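Local coordinates for MTH396 protein (Methanothermobacter thermautotrophicus, PDB 1NXH), which is of unknown function but forms a disulfide-linked, largely helical homodimer and belongs to the EhaM family, probably related to a subunit of a methanogen energy-converting hydrogenase, at residues 21-26 with 54-59; 70-75 with 94-99. All coordinates share one frame; numbering follows the deposited sequence.

Contact 1: residues 21-26 with 54-59; sequences QEDVVK and ALHPRF
Phe59 extends from helix 49-60 against Val24 and the backbone of Asp23 on helix 18-25. Its CG stands opposite the backbone N across the CA–CB bond (chi1 -177°), and the CB itself meets nothing of 21-26; contact begins at the ring. Phe59 CD1 lies 4.0 Å from Val24 CG2. One atom further on, Phe59 CE1 is shared by both branches of the valine, with Val24 CG1 and Val24 CG2 each at 3.9 Å. At the tip, Phe59 CZ comes obliquely to 3.2 Å from Asp23 O. The valine supplies a CH-pi contact: Val24 CG2 sits 3.9 Å from the centroid of the Phe59 ring and 12° off its normal.

His56, one helical turn earlier, brings its ring edge to Asp23. The Asp23 OD1 to His56 NE2 distance is 3.5 Å, close to the imidazole plane but without a hydrogen bond; that nitrogen instead makes a weak bond to Arg19 O. The His56 ring also meets Trp20, while Phe59 stacks on Trp79 of the second subunit, so the aromatic residues here join the intramolecular packing to the dimer interface. With the ring of Phe59 gone, as in an alanine here, Val24 CG2 would probably lose its aromatic partner and Trp79 of the second subunit its stack. The segment axes approach to 11.1 Å at 87°, which identifies a near-orthogonal helix pair bridged by side chains within an all-helical fold.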
loop_
_atom_site.group_PDB
_atom_site.type_symbol
_atom_site.label_atom_id
_atom_site.label_comp_id
_atom_site.label_asym_id
_atom_site.label_seq_id
_atom_site.Cartn_x
_atom_site.Cartn_y
_atom_site.Cartn_z
ATOM N N GLN A 21 -5.079 -22.519 -0.057
ATOM C CA GLN A 21 -6.043 -22.034 -1.026
ATOM C C GLN A 21 -6.872 -20.869 -0.517
ATOM O O GLN A 21 -7.127 -19.911 -1.231
ATOM C CB GLN A 21 -6.959 -23.189 -1.427
ATOM C CG GLN A 21 -6.250 -24.288 -2.207
ATOM C CD GLN A 21 -6.039 -23.926 -3.673
ATOM O OE1 GLN A 21 -5.084 -24.385 -4.309
ATOM N NE2 GLN A 21 -6.940 -23.113 -4.222
ATOM N N GLU A 22 -7.280 -20.955 0.735
ATOM C CA GLU A 22 -8.099 -19.921 1.331
ATOM C C GLU A 22 -7.359 -18.703 1.868
ATOM O O GLU A 22 -7.894 -17.601 1.843
ATOM C CB GLU A 22 -8.923 -20.536 2.455
ATOM C CG GLU A 22 -10.124 -21.294 1.980
ATOM C CD GLU A 22 -11.217 -20.358 1.526
ATOM O OE1 GLU A 22 -10.953 -19.530 0.625
ATOM O OE2 GLU A 22 -12.335 -20.445 2.074
ATOM N N ASP A 23 -6.138 -18.902 2.354
ATOM C CA ASP A 23 -5.359 -17.815 2.943
ATOM C C ASP A 23 -4.265 -17.213 2.068
ATOM O O ASP A 23 -3.776 -16.114 2.339
ATOM C CB ASP A 23 -4.702 -18.299 4.242
ATOM C CG ASP A 23 -5.708 -18.750 5.273
ATOM O OD1 ASP A 23 -5.287 -19.088 6.401
ATOM O OD2 ASP A 23 -6.914 -18.770 4.957
ATOM N N VAL A 24 -3.893 -17.913 1.008
ATOM C CA VAL A 24 -2.798 -17.451 0.185
ATOM C C VAL A 24 -3.033 -17.449 -1.310
ATOM O O VAL A 24 -3.121 -16.397 -1.940
ATOM C CB VAL A 24 -1.567 -18.330 0.440
ATOM C CG1 VAL A 24 -0.340 -17.712 -0.204
ATOM C CG2 VAL A 24 -1.389 -18.553 1.942
ATOM N N VAL A 25 -3.104 -18.644 -1.878
ATOM C CA VAL A 25 -3.277 -18.811 -3.315
ATOM C C VAL A 25 -4.446 -18.022 -3.901
ATOM O O VAL A 25 -4.300 -17.331 -4.912
ATOM C CB VAL A 25 -3.441 -20.312 -3.674
ATOM C CG1 VAL A 25 -2.414 -20.707 -4.745
ATOM C CG2 VAL A 25 -3.273 -21.184 -2.412
ATOM N N LYS A 26 -5.599 -18.129 -3.252
ATOM C CA LYS A 26 -6.811 -17.448 -3.691
ATOM C C LYS A 26 -6.740 -15.960 -3.345
ATOM O O LYS A 26 -6.803 -15.106 -4.230
ATOM C CB LYS A 26 -8.018 -18.110 -3.018
ATOM C CG LYS A 26 -9.384 -17.648 -3.469
ATOM C CD LYS A 26 -10.482 -18.461 -2.767
ATOM C CE LYS A 26 -10.378 -19.958 -3.066
ATOM N NZ LYS A 26 -11.487 -20.738 -2.449
ATOM N N ALA A 54 6.953 -24.597 5.310
ATOM C CA ALA A 54 7.565 -23.619 6.211
ATOM C C ALA A 54 6.844 -22.273 6.093
ATOM O O ALA A 54 6.782 -21.499 7.053
ATOM C CB ALA A 54 9.054 -23.446 5.862
ATOM N N LEU A 55 6.290 -22.020 4.911
ATOM C CA LEU A 55 5.592 -20.778 4.608
ATOM C C LEU A 55 4.387 -20.361 5.434
ATOM O O LEU A 55 4.393 -19.296 6.062
ATOM C CB LEU A 55 5.171 -20.775 3.145
ATOM C CG LEU A 55 6.119 -20.031 2.219
ATOM C CD1 LEU A 55 5.501 -19.932 0.836
ATOM C CD2 LEU A 55 6.367 -18.647 2.780
ATOM N N HIS A 56 3.347 -21.185 5.426
ATOM C CA HIS A 56 2.120 -20.842 6.139
ATOM C C HIS A 56 2.299 -20.232 7.523
ATOM O O HIS A 56 1.919 -19.094 7.752
ATOM C CB HIS A 56 1.185 -22.042 6.206
ATOM C CG HIS A 56 -0.252 -21.648 6.304
ATOM N ND1 HIS A 56 -0.849 -21.297 7.497
ATOM C CD2 HIS A 56 -1.184 -21.442 5.343
ATOM C CE1 HIS A 56 -2.083 -20.889 7.267
ATOM N NE2 HIS A 56 -2.311 -20.966 5.968
ATOM N N PRO A 57 2.877 -20.977 8.467
ATOM C CA PRO A 57 3.058 -20.389 9.797
ATOM C C PRO A 57 3.651 -18.985 9.655
ATOM O O PRO A 57 3.127 -18.008 10.204
ATOM C CB PRO A 57 4.049 -21.340 10.471
ATOM C CG PRO A 57 3.788 -22.635 9.828
ATOM C CD PRO A 57 3.548 -22.285 8.367
ATOM N N ARG A 58 4.750 -18.908 8.905
ATOM C CA ARG A 58 5.458 -17.660 8.679
ATOM C C ARG A 58 4.506 -16.651 8.098
ATOM O O ARG A 58 4.583 -15.458 8.386
ATOM C CB ARG A 58 6.618 -17.879 7.721
ATOM C CG ARG A 58 7.647 -16.799 7.798
ATOM C CD ARG A 58 8.887 -17.234 7.089
ATOM N NE ARG A 58 8.785 -17.054 5.646
ATOM C CZ ARG A 58 9.157 -17.967 4.749
ATOM N NH1 ARG A 58 9.647 -19.139 5.148
ATOM N NH2 ARG A 58 9.068 -17.700 3.448
ATOM N N PHE A 59 3.595 -17.152 7.279
ATOM C CA PHE A 59 2.600 -16.312 6.634
ATOM C C PHE A 59 1.582 -15.779 7.641
ATOM O O PHE A 59 1.201 -14.613 7.587
ATOM C CB PHE A 59 1.881 -17.109 5.559
ATOM C CG PHE A 59 0.889 -16.307 4.784
ATOM C CD1 PHE A 59 1.172 -15.901 3.485
ATOM C CD2 PHE A 59 -0.342 -15.957 5.348
ATOM C CE1 PHE A 59 0.239 -15.157 2.752
ATOM C CE2 PHE A 59 -1.292 -15.206 4.620
ATOM C CZ PHE A 59 -0.998 -14.808 3.321
#

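Contact 2: residues 70-75 with 94-99; sequences KLHSDL and ALKDEI
The His72 imidazole, the one aromatic ring in this contact, is met at its edge by the aliphatic part of Lys96: Lys96 CD lies in the ring plane, 3.9 Å from His72 ND1. Neither face receives an atom of 94-99; the ammonium approaches obliquely, with Lys96 NZ 3.4 Å from His72 ND1. Two bends in the lysine, at chi2 (148°) and chi3 (70°), bring its end alongside the ring. Lys96 NZ also forms a long, weak ion pair with Glu93. The nearby ammonium might disfavour protonation of the imidazole, an effect that the carboxylates of Glu93 and Asp82 could partly offset. Leu77 touches both His72 and Lys96 from helix 77-83, and Asp82 of that helix also touches the histidine.

Beside this polar pair the interface is aliphatic. Leu71 divides its two methyls over Ile99: Leu71 CD2 is 3.8 Å from Ile99 CG2, whereas Leu71 CD1 is 3.8 Å from Ile99 CB and equally near the backbone oxygen of Lys96. One turn on, Leu75 and Leu95 meet tip to tip, with Leu75 CD1 at 3.9 Å from Leu95 CD2. All four of these residues are buried.

The two segment axes pass 10.3 Å apart at 121°, an obliquely antiparallel crossing, and Leu71 and Lys96 have the closest CA atoms, at 6.6 Å. A salt bridge from Asp97 to Arg68 links the same two helices just before 70-75. Helix 109-124 packs against 70-75 through Tyr109 on Leu71 and Leu113 on Leu75, while Lys70, Ser73 and Asp74 reach the second subunit. The pair therefore lies among helices 77-83 and 109-124, with the dimer partner against helix 63-74.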
loop_
_atom_site.group_PDB
_atom_site.type_symbol
_atom_site.label_atom_id
_atom_site.label_comp_id
_atom_site.label_asym_id
_atom_site.label_seq_id
_atom_site.Cartn_x
_atom_site.Cartn_y
_atom_site.Cartn_z
ATOM N N LYS A 70 -0.480 -2.050 4.295
ATOM C CA LYS A 70 -1.506 -1.754 3.295
ATOM C C LYS A 70 -2.360 -0.583 3.798
ATOM O O LYS A 70 -2.575 0.398 3.085
ATOM C CB LYS A 70 -2.370 -3.008 3.044
ATOM C CG LYS A 70 -2.941 -3.115 1.610
ATOM C CD LYS A 70 -3.536 -4.510 1.299
ATOM C CE LYS A 70 -4.433 -4.550 0.012
ATOM N NZ LYS A 70 -3.720 -4.427 -1.310
ATOM N N LEU A 71 -2.815 -0.677 5.043
ATOM C CA LEU A 71 -3.638 0.379 5.629
ATOM C C LEU A 71 -2.934 1.724 5.603
ATOM O O LEU A 71 -3.465 2.711 5.100
ATOM C CB LEU A 71 -4.009 0.028 7.072
ATOM C CG LEU A 71 -4.885 -1.219 7.156
ATOM C CD1 LEU A 71 -5.093 -1.639 8.595
ATOM C CD2 LEU A 71 -6.212 -0.926 6.456
ATOM N N HIS A 72 -1.733 1.750 6.154
ATOM C CA HIS A 72 -0.960 2.971 6.208
ATOM C C HIS A 72 -0.971 3.634 4.845
ATOM O O HIS A 72 -1.216 4.841 4.724
ATOM C CB HIS A 72 0.481 2.665 6.609
ATOM C CG HIS A 72 1.237 3.873 7.051
ATOM N ND1 HIS A 72 1.022 4.476 8.274
ATOM C CD2 HIS A 72 2.155 4.635 6.411
ATOM C CE1 HIS A 72 1.779 5.557 8.369
ATOM N NE2 HIS A 72 2.473 5.679 7.252
ATOM N N SER A 73 -0.707 2.821 3.825
ATOM C CA SER A 73 -0.660 3.292 2.451
ATOM C C SER A 73 -2.010 3.767 1.965
ATOM O O SER A 73 -2.189 4.938 1.648
ATOM C CB SER A 73 -0.180 2.201 1.511
ATOM O OG SER A 73 -0.342 2.642 0.174
ATOM N N ASP A 74 -2.961 2.850 1.905
ATOM C CA ASP A 74 -4.297 3.179 1.447
ATOM C C ASP A 74 -4.911 4.387 2.138
ATOM O O ASP A 74 -5.696 5.118 1.524
ATOM C CB ASP A 74 -5.202 1.972 1.628
ATOM C CG ASP A 74 -4.786 0.826 0.765
ATOM O OD1 ASP A 74 -5.402 -0.248 0.883
ATOM O OD2 ASP A 74 -3.842 1.004 -0.041
ATOM N N LEU A 75 -4.561 4.592 3.408
ATOM C CA LEU A 75 -5.089 5.715 4.173
ATOM C C LEU A 75 -4.221 6.962 4.077
ATOM O O LEU A 75 -4.238 7.811 4.959
ATOM C CB LEU A 75 -5.263 5.329 5.635
ATOM C CG LEU A 75 -6.309 4.244 5.906
ATOM C CD1 LEU A 75 -6.496 4.094 7.416
ATOM C CD2 LEU A 75 -7.631 4.623 5.257
ATOM N N ALA A 94 -3.201 3.675 16.605
ATOM C CA ALA A 94 -4.470 3.215 17.155
ATOM C C ALA A 94 -5.394 2.797 16.032
ATOM O O ALA A 94 -5.895 1.676 16.024
ATOM C CB ALA A 94 -5.118 4.319 17.953
ATOM N N LEU A 95 -5.605 3.713 15.088
ATOM C CA LEU A 95 -6.470 3.476 13.940
ATOM C C LEU A 95 -6.086 2.231 13.153
ATOM O O LEU A 95 -6.947 1.425 12.756
ATOM C CB LEU A 95 -6.439 4.675 12.998
ATOM C CG LEU A 95 -7.353 4.521 11.772
ATOM C CD1 LEU A 95 -8.817 4.351 12.223
ATOM C CD2 LEU A 95 -7.202 5.739 10.863
ATOM N N LYS A 96 -4.788 2.078 12.915
ATOM C CA LYS A 96 -4.318 0.921 12.172
ATOM C C LYS A 96 -4.602 -0.341 12.976
ATOM O O LYS A 96 -4.923 -1.389 12.410
ATOM C CB LYS A 96 -2.825 1.072 11.869
ATOM C CG LYS A 96 -2.544 2.114 10.779
ATOM C CD LYS A 96 -1.214 2.840 10.978
ATOM C CE LYS A 96 -0.011 1.924 10.728
ATOM N NZ LYS A 96 1.284 2.598 11.061
ATOM N N ASP A 97 -4.516 -0.228 14.301
ATOM C CA ASP A 97 -4.768 -1.369 15.165
ATOM C C ASP A 97 -6.177 -1.904 14.988
ATOM O O ASP A 97 -6.381 -3.056 14.578
ATOM C CB ASP A 97 -4.562 -0.995 16.629
ATOM C CG ASP A 97 -3.110 -0.777 16.968
ATOM O OD1 ASP A 97 -2.260 -1.439 16.341
ATOM O OD2 ASP A 97 -2.817 0.040 17.866
ATOM N N GLU A 98 -7.148 -1.055 15.307
ATOM C CA GLU A 98 -8.552 -1.418 15.206
ATOM C C GLU A 98 -8.988 -1.910 13.842
ATOM O O GLU A 98 -9.765 -2.863 13.772
ATOM C CB GLU A 98 -9.429 -0.250 15.623
ATOM C CG GLU A 98 -8.854 1.088 15.304
ATOM C CD GLU A 98 -9.670 2.173 15.930
ATOM O OE1 GLU A 98 -10.112 1.968 17.081
ATOM O OE2 GLU A 98 -9.872 3.226 15.288
ATOM N N ILE A 99 -8.521 -1.280 12.763
ATOM C CA ILE A 99 -8.918 -1.744 11.431
ATOM C C ILE A 99 -8.316 -3.120 11.210
ATOM O O ILE A 99 -8.981 -4.031 10.725
ATOM C CB ILE A 99 -8.411 -0.841 10.276
ATOM C CG1 ILE A 99 -8.764 0.629 10.535
ATOM C CG2 ILE A 99 -9.037 -1.309 8.939
ATOM C CD1 ILE A 99 -10.244 0.928 10.488
#

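In the fold
Contact 1 and contact 2 come in series along the chain: 21-26 with 54-59 closes before 70-75 with 94-99 opens. Their centres are 22 Å apart on opposite sides of the chain's centre, and their nearest atoms remain about 11 Å apart, so neither touches the other. They share no helix, but helix 49-60 of contact 1 is followed directly by helix 63-74 of contact 2. Each contact also reaches the second subunit, so both helical regions contribute to the dimer. Interchain disulfides join Cys66 on helix 63-74 of one subunit to Cys78 on helix 77-83 of the other, adding a covalent link to this packing.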